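PDB 6IV9: Cas13d from uncultured Ruminococcus sp, which uses two HEPN domains to mature its CRISPR RNA and to cleave target RNA selected by that guide. Local coordinates for residues 184-188 and 287-292; 818-822 and 892-897. The protein carries 2 engineered substitutions. All blocks are in the same frame, centred on the assembly; numbering follows the deposited sequence.

Both contacts are buried and hold helical elements together, but they lie in separate parts of the fold, their centres about 20 Å apart and their nearest atoms about 10 Å apart. Interaction 1 is the more central: helices 168-197 and 267-291 pack through aliphatic side chains and one phenyl ring, with no hydrogen bond crossing between them. Interaction 2 lies farther from the chain centre, where helix 816-827 meets the end of helix 887-893 and the turn after it; here a tyrosine adds a hydrogen bond and a CH-pi contact to the apolar packing. Helix 713-760 touches side chains of both contacts and so links them.

Interaction 1 (184-188 and 287-292). Engineered in segment 287-292: Ala288 (natural residue Arg).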
loop_
_atom_site.group_PDB
_atom_site.type_symbol
_atom_site.label_atom_id
_atom_site.label_comp_id
_atom_site.label_asym_id
_atom_site.label_seq_id
_atom_site.Cartn_x
_atom_site.Cartn_y
_atom_site.Cartn_z
ATOM N N ALA A 184 5.171 8.718 -3.473
ATOM C CA ALA A 184 6.168 9.334 -2.579
ATOM C C ALA A 184 6.401 8.424 -1.366
ATOM O O ALA A 184 7.528 8.275 -0.950
ATOM C CB ALA A 184 5.707 10.694 -2.159
ATOM N N VAL A 185 5.341 7.848 -0.825
ATOM C CA VAL A 185 5.508 6.938 0.337
ATOM C C VAL A 185 6.334 5.712 -0.067
ATOM O O VAL A 185 7.290 5.425 0.582
ATOM C CB VAL A 185 4.129 6.476 0.831
ATOM C CG1 VAL A 185 4.248 5.291 1.759
ATOM C CG2 VAL A 185 3.328 7.592 1.462
ATOM N N TYR A 186 5.940 5.031 -1.132
ATOM C CA TYR A 186 6.636 3.785 -1.543
ATOM C C TYR A 186 8.072 4.007 -2.013
ATOM O O TYR A 186 8.897 3.221 -1.666
ATOM C CB TYR A 186 5.720 2.868 -2.352
ATOM C CG TYR A 186 4.646 2.346 -1.449
ATOM C CD1 TYR A 186 4.934 1.401 -0.488
ATOM C CD2 TYR A 186 3.394 2.907 -1.452
ATOM C CE1 TYR A 186 3.973 0.968 0.398
ATOM C CE2 TYR A 186 2.412 2.470 -0.589
ATOM C CZ TYR A 186 2.703 1.504 0.345
ATOM O OH TYR A 186 1.751 1.106 1.220
ATOM N N VAL A 187 8.339 5.034 -2.807
ATOM C CA VAL A 187 9.756 5.254 -3.217
ATOM C C VAL A 187 10.593 5.594 -1.984
ATOM O O VAL A 187 11.719 5.190 -1.922
ATOM C CB VAL A 187 9.939 6.268 -4.354
ATOM C CG1 VAL A 187 9.269 5.794 -5.623
ATOM C CG2 VAL A 187 9.493 7.652 -3.974
ATOM N N THR A 188 10.029 6.341 -1.050
ATOM C CA THR A 188 10.810 6.673 0.156
ATOM C C THR A 188 11.152 5.374 0.888
ATOM O O THR A 188 12.278 5.195 1.260
ATOM C CB THR A 188 10.048 7.645 1.061
ATOM O OG1 THR A 188 9.917 8.884 0.388
ATOM C CG2 THR A 188 10.751 7.865 2.380
ATOM N N ILE A 287 11.860 8.137 -10.164
ATOM C CA ILE A 287 10.531 8.417 -9.564
ATOM C C ILE A 287 10.733 9.304 -8.337
ATOM O O ILE A 287 10.013 10.250 -8.181
ATOM C CB ILE A 287 9.773 7.126 -9.231
ATOM C CG1 ILE A 287 9.524 6.284 -10.481
ATOM C CG2 ILE A 287 8.481 7.462 -8.531
ATOM C CD1 ILE A 287 9.062 4.895 -10.196
ATOM N N ALA A 288 11.764 9.025 -7.553
ATOM C CA ALA A 288 12.051 9.812 -6.339
ATOM C C ALA A 288 12.315 11.267 -6.723
ATOM O O ALA A 288 11.839 12.136 -6.055
ATOM C CB ALA A 288 13.210 9.218 -5.602
ATOM N N GLN A 289 12.993 11.488 -7.841
ATOM C CA GLN A 289 13.330 12.851 -8.324
ATOM C C GLN A 289 12.089 13.585 -8.839
ATOM O O GLN A 289 12.184 14.764 -9.073
ATOM C CB GLN A 289 14.430 12.777 -9.376
ATOM C CG GLN A 289 15.769 12.360 -8.808
ATOM C CD GLN A 289 16.725 11.984 -9.910
ATOM O OE1 GLN A 289 16.734 12.575 -10.971
ATOM N NE2 GLN A 289 17.521 10.972 -9.671
ATOM N N CYS A 290 11.012 12.863 -9.099
ATOM C CA CYS A 290 9.771 13.475 -9.609
ATOM C C CYS A 290 8.793 13.816 -8.491
ATOM O O CYS A 290 7.942 14.620 -8.740
ATOM C CB CYS A 290 9.067 12.518 -10.547
ATOM S SG CYS A 290 9.971 12.285 -12.090
ATOM N N VAL A 291 8.888 13.155 -7.346
ATOM C CA VAL A 291 7.920 13.422 -6.248
ATOM C C VAL A 291 8.576 14.153 -5.076
ATOM O O VAL A 291 7.864 14.477 -4.154
ATOM C CB VAL A 291 7.236 12.120 -5.810
ATOM C CG1 VAL A 291 6.362 11.564 -6.909
ATOM C CG2 VAL A 291 8.257 11.094 -5.391
ATOM N N PHE A 292 9.884 14.370 -5.132
ATOM C CA PHE A 292 10.620 15.117 -4.085
ATOM C C PHE A 292 11.521 16.159 -4.751
ATOM O O PHE A 292 11.956 15.945 -5.846
ATOM C CB PHE A 292 11.394 14.174 -3.172
ATOM C CG PHE A 292 10.504 13.405 -2.239
ATOM C CD1 PHE A 292 9.852 14.037 -1.201
ATOM C CD2 PHE A 292 10.293 12.061 -2.425
ATOM C CE1 PHE A 292 9.025 13.330 -0.351
ATOM C CE2 PHE A 292 9.461 11.358 -1.582
ATOM C CZ PHE A 292 8.830 11.994 -0.552
#
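Val187 packs against helix 267-291 with both methyls. CG1 lies anti to its own carbonyl carbon (chi1 -63°), and this rotation divides the work: CG1 presses on Ile287 CG2 at 3.4 Å, tighter than usual for two carbons, while CG2 meets Val291 CG2 at 3.9 Å and also faces Ala288. Ala288 is an engineered substitution for the natural arginine; its position matches the first residue of the RxxxxH motif of HEPN nucleases, so the contact runs alongside what is probably half of the RNA-cleaving site. Ala184, one helical turn before Thr188, adds its CA and CB to the Val291 CG2 surface.

The aromatic part belongs to Phe292, the first residue to leave helical backbone angles. Its ring enters with the CE2 and CZ end: CZ reaches Ala184 CB at 3.7 Å, and Ala184 O lies at the ring edge, in its plane, 3.7 Å from CE2. Thr188 crosses the phenyl group at about a right angle, OG1 lying 3.2 Å from CE2.

The polar part stays within helix 168-197. Thr188 OG1 donates to Ala184 O at 2.8 Å, and Thr188 N reaches the same oxygen from the opposite face of the carbonyl plane; two bonds thus grip one buried acceptor beside the phenyl edge. A valine in place of Thr188 would probably cost Ala184 O its hydroxyl donor, keeping the backbone bond, and put a methyl where the hydroxyl now meets the ring.

The two helix segments run roughly antiparallel at 136°, their axes 9.6 Å apart. Helix 713-760 lies against the pair, touching Ala184, Val185 and Thr188, and its His750 ND1 donates a hydrogen bond to Val291 O, while helix 511-535 holds Tyr186 through Asp516.

Interaction 2 (818-822 and 892-897); sequences MTRKY and ALNSPF
Leu893 packs against the ring of Tyr822. Leu893 CB sits over one face, 3.8 Å from the ring centroid and 16° off its normal, a CH-pi contact. Tyr822 CG is anti to the backbone N (chi1 -167°), which carries the ring out across the end of helix 887-893. Phe897 CE2 approaches Tyr822 CE2 at 4.1 Å. One helical turn earlier, Met818 crosses Leu893 at about a right angle; Met818 SD lies 4.0 Å from Leu893 CD2, and Thr819 CG2 rests on Pro896 CG at 3.9 Å.

The hydrogen bond across the contact is Tyr822 OH to Asn894 OD1, 2.7 Å long; the hydroxyl lies 27° out of the plane of the amide carbonyl. On its other side Asn894 ND2 donates to Ser908 OG, which helps to fix the amide's flip and so the oxygen offered to the tyrosine. Within the turn, Ser895 OG and Ser895 N both bond Ala892 O, the hydroxyl at 2.7 Å, and tie the 3-10 segment 895-897 to the helix it follows.

Helix 848-861 and Tyr745 of helix 713-760 also touch Tyr822. Just beyond Tyr822 the chain carries what is probably the second RxxxxH motif of the HEPN pair, its arginine apparently replaced in this construct. The chemistry implies an aromatic residue used twice: one ring joins the helix end by apolar contact and by a directional bond to Asn894.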
loop_
_atom_site.group_PDB
_atom_site.type_symbol
_atom_site.label_atom_id
_atom_site.label_comp_id
_atom_site.label_asym_id
_atom_site.label_seq_id
_atom_site.Cartn_x
_atom_site.Cartn_y
_atom_site.Cartn_z
ATOM N N MET A 818 15.411 22.618 13.802
ATOM C CA MET A 818 14.682 21.407 14.239
ATOM C C MET A 818 13.764 20.887 13.119
ATOM O O MET A 818 13.599 19.700 13.025
ATOM C CB MET A 818 13.924 21.629 15.551
ATOM C CG MET A 818 12.761 22.568 15.472
ATOM S SD MET A 818 11.802 22.637 16.982
ATOM C CE MET A 818 12.973 23.509 18.012
ATOM N N THR A 819 13.128 21.778 12.367
ATOM C CA THR A 819 12.211 21.344 11.281
ATOM C C THR A 819 12.999 20.653 10.167
ATOM O O THR A 819 12.460 19.756 9.544
ATOM C CB THR A 819 11.250 22.464 10.877
ATOM O OG1 THR A 819 12.044 23.537 10.405
ATOM C CG2 THR A 819 10.366 22.917 12.011
ATOM N N ARG A 820 14.202 21.138 9.882
ATOM C CA ARG A 820 15.060 20.498 8.857
ATOM C C ARG A 820 15.439 19.090 9.327
ATOM O O ARG A 820 15.439 18.200 8.515
ATOM C CB ARG A 820 16.302 21.335 8.552
ATOM C CG ARG A 820 17.208 20.708 7.510
ATOM C CD ARG A 820 18.028 21.686 6.695
ATOM N NE ARG A 820 18.775 22.572 7.562
ATOM C CZ ARG A 820 18.387 23.783 7.929
ATOM N NH1 ARG A 820 17.587 24.498 7.163
ATOM N NH2 ARG A 820 18.821 24.290 9.061
ATOM N N LYS A 821 15.774 18.934 10.602
ATOM C CA LYS A 821 16.141 17.603 11.140
ATOM C C LYS A 821 14.941 16.664 11.044
ATOM O O LYS A 821 15.127 15.521 10.707
ATOM C CB LYS A 821 16.623 17.699 12.587
ATOM C CG LYS A 821 17.946 18.423 12.755
ATOM C CD LYS A 821 18.622 18.177 14.080
ATOM C CE LYS A 821 20.018 18.753 14.146
ATOM N NZ LYS A 821 20.704 18.362 15.398
ATOM N N TYR A 822 13.760 17.176 11.353
ATOM C CA TYR A 822 12.517 16.373 11.303
ATOM C C TYR A 822 12.291 15.875 9.874
ATOM O O TYR A 822 12.070 14.714 9.676
ATOM C CB TYR A 822 11.368 17.297 11.683
ATOM C CG TYR A 822 10.036 16.678 11.995
ATOM C CD1 TYR A 822 9.920 15.497 12.691
ATOM C CD2 TYR A 822 8.878 17.327 11.633
ATOM C CE1 TYR A 822 8.679 14.960 12.984
ATOM C CE2 TYR A 822 7.633 16.815 11.921
ATOM C CZ TYR A 822 7.529 15.628 12.611
ATOM O OH TYR A 822 6.302 15.136 12.898
ATOM N N ALA A 892 5.031 21.828 17.339
ATOM C CA ALA A 892 6.089 22.720 16.831
ATOM C C ALA A 892 6.750 22.082 15.609
ATOM O O ALA A 892 6.918 22.743 14.611
ATOM C CB ALA A 892 7.093 22.936 17.923
ATOM N N LEU A 893 7.071 20.803 15.703
ATOM C CA LEU A 893 7.732 20.078 14.592
ATOM C C LEU A 893 6.827 20.029 13.353
ATOM O O LEU A 893 7.337 20.080 12.277
ATOM C CB LEU A 893 8.128 18.690 15.077
ATOM C CG LEU A 893 9.322 18.665 16.021
ATOM C CD1 LEU A 893 9.525 17.282 16.596
ATOM C CD2 LEU A 893 10.574 19.164 15.332
ATOM N N ASN A 894 5.523 19.933 13.561
ATOM C CA ASN A 894 4.508 19.809 12.485
ATOM C C ASN A 894 4.056 21.179 11.977
ATOM O O ASN A 894 3.314 21.218 11.039
ATOM C CB ASN A 894 3.282 19.056 12.986
ATOM C CG ASN A 894 3.485 17.562 13.058
ATOM O OD1 ASN A 894 4.407 17.037 12.471
ATOM N ND2 ASN A 894 2.597 16.884 13.746
ATOM N N SER A 895 4.619 22.263 12.507
ATOM C CA SER A 895 4.198 23.649 12.168
ATOM C C SER A 895 4.341 23.928 10.667
ATOM O O SER A 895 3.528 24.632 10.137
ATOM C CB SER A 895 4.850 24.695 13.033
ATOM O OG SER A 895 6.238 24.703 12.877
ATOM N N PRO A 896 5.312 23.353 9.940
ATOM C CA PRO A 896 5.410 23.553 8.500
ATOM C C PRO A 896 4.162 23.063 7.736
ATOM O O PRO A 896 3.932 23.522 6.678
ATOM C CB PRO A 896 6.628 22.709 8.117
ATOM C CG PRO A 896 7.460 22.687 9.353
ATOM C CD PRO A 896 6.451 22.640 10.469
ATOM N N PHE A 897 3.441 22.106 8.314
ATOM C CA PHE A 897 2.239 21.473 7.716
ATOM C C PHE A 897 0.979 22.214 8.145
ATOM O O PHE A 897 -0.070 21.871 7.697
ATOM C CB PHE A 897 2.136 20.018 8.166
ATOM C CG PHE A 897 3.418 19.245 8.038
ATOM C CD1 PHE A 897 4.241 19.429 6.946
ATOM C CD2 PHE A 897 3.812 18.353 9.014
ATOM C CE1 PHE A 897 5.425 18.726 6.825
ATOM C CE2 PHE A 897 4.994 17.652 8.895
ATOM C CZ PHE A 897 5.792 17.841 7.801
#